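Side-chain contact in leucine aminopeptidase A1, chloroplastic (Solanum lycopersicum, PDB 5D8N), which removes N-terminal amino acids, leucine among them, from peptides as a metal-dependent homohexameric aminopeptidase, and also acts as a protein-folding chaperone: residues N250-D253 and A254-K258. The protein carries 1 engineered substitution. Sequence-based numbering, arbitrary orientation.
Sequences NILD and AEQCK
Asp-253 and Gln-256 grip each other reciprocally, each side chain bonding the other's backbone N. Gln-256 N donates to Asp-253 OD1 over 3.0 Å, with an N-H...O angle of 169°, and meets that oxygen nearly end-on to its C-O bond. Asp-253 CG lies between the backbone N and the carbonyl carbon (chi1 69°), which brings OD1 to Gln-256 N on the first turn of helix 254-259. In return, Asp-253 N donates to Gln-256 OE1 (3.0 Å), tilted out of the amide's carbonyl plane. These two bonds define a capping box with Asp-253 as N-cap, placed where strand 247-252, outermost within this chain in the catalytic domain's mixed sheet, gives way to the helix; the axes of strand 250-252 and helix 254-258 run at 84°. Cys-257 N adds a backbone bond to Asp-253 O (3.0 Å). Gln-256 CG is anti to its carbonyl carbon and the chain extends beyond it, carrying OE1 back to the N-cap nitrogen; carboxylate and amide planes are nearly perpendicular. NE2 donates to a water (2.9 Å to its oxygen), which in turn donates to Asn-250 OD1 and Ile-251 O, tying Gln-256 to the strand. Leu-252 crosses Gln-256 at about a right angle, CD2 lying 3.8 Å from NE2, while its CB packs 4.0 Å from Cys-257 SG. Phe-279 of the adjacent strand touches both Leu-252 and Cys-257.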
# COMPACT_ATOMS: atom_id res chain seq x y z
N ASN A 250 -31.91 -27.10 21.39
CA ASN A 250 -32.16 -27.64 20.07
C ASN A 250 -31.04 -27.18 19.13
O ASN A 250 -30.78 -25.98 19.00
CB ASN A 250 -33.53 -27.17 19.57
CG ASN A 250 -34.04 -27.93 18.36
OD1 ASN A 250 -33.61 -29.05 18.06
ND2 ASN A 250 -34.94 -27.30 17.62
N ILE A 251 -30.29 -28.15 18.61
CA ILE A 251 -29.22 -27.91 17.68
C ILE A 251 -29.72 -28.26 16.29
O ILE A 251 -30.13 -29.39 16.05
CB ILE A 251 -28.00 -28.80 18.00
CG1 ILE A 251 -27.53 -28.57 19.43
CG2 ILE A 251 -26.86 -28.50 17.03
CD1 ILE A 251 -27.24 -27.12 19.79
N LEU A 252 -29.78 -27.27 15.40
CA LEU A 252 -30.18 -27.53 14.01
C LEU A 252 -28.96 -27.73 13.13
O LEU A 252 -28.06 -26.89 13.12
CB LEU A 252 -31.05 -26.39 13.48
CG LEU A 252 -32.17 -25.86 14.38
CD1 LEU A 252 -32.98 -24.85 13.60
CD2 LEU A 252 -33.10 -27.00 14.74
N ASP A 253 -29.00 -28.76 12.28
CA ASP A 253 -27.94 -28.97 11.30
C ASP A 253 -28.26 -28.28 9.97
O ASP A 253 -29.23 -27.53 9.86
CB ASP A 253 -27.64 -30.48 11.13
CG ASP A 253 -28.76 -31.25 10.45
OD1 ASP A 253 -29.65 -30.63 9.81
OD2 ASP A 253 -28.76 -32.49 10.58
N ALA A 254 -27.31 -28.32 9.04
CA ALA A 254 -27.38 -27.53 7.82
C ALA A 254 -28.68 -27.81 7.08
O ALA A 254 -29.27 -26.89 6.51
CB ALA A 254 -26.21 -27.84 6.90
N GLU A 255 -29.13 -29.06 7.09
CA GLU A 255 -30.32 -29.47 6.34
C GLU A 255 -31.57 -28.89 6.97
O GLU A 255 -32.45 -28.39 6.28
CB GLU A 255 -30.48 -31.01 6.27
CG GLU A 255 -29.79 -31.67 5.09
CD GLU A 255 -30.21 -31.10 3.72
OE1 GLU A 255 -31.38 -31.24 3.29
OE2 GLU A 255 -29.35 -30.51 3.03
N GLN A 256 -31.62 -28.89 8.29
CA GLN A 256 -32.71 -28.20 8.97
C GLN A 256 -32.73 -26.68 8.73
O GLN A 256 -33.79 -26.07 8.60
CB GLN A 256 -32.65 -28.51 10.46
CG GLN A 256 -32.92 -29.97 10.80
CD GLN A 256 -32.64 -30.27 12.26
OE1 GLN A 256 -31.48 -30.35 12.69
NE2 GLN A 256 -33.69 -30.31 13.07
N CYS A 257 -31.56 -26.06 8.65
CA CYS A 257 -31.52 -24.61 8.41
C CYS A 257 -31.91 -24.34 6.96
O CYS A 257 -32.52 -23.30 6.64
CB CYS A 257 -30.12 -24.08 8.69
SG CYS A 257 -29.72 -24.15 10.47
N LYS A 258 -31.66 -25.31 6.10
CA LYS A 258 -32.03 -25.15 4.71
C LYS A 258 -33.53 -25.21 4.57
O LYS A 258 -34.11 -24.42 3.85
CB LYS A 258 -31.38 -26.25 3.86
CG LYS A 258 -31.67 -26.17 2.37
CD LYS A 258 -30.73 -27.14 1.67
CE LYS A 258 -30.96 -27.19 0.18
NZ LYS A 258 -30.01 -28.15 -0.45
O HOH W 1 -32.66 -30.42 15.80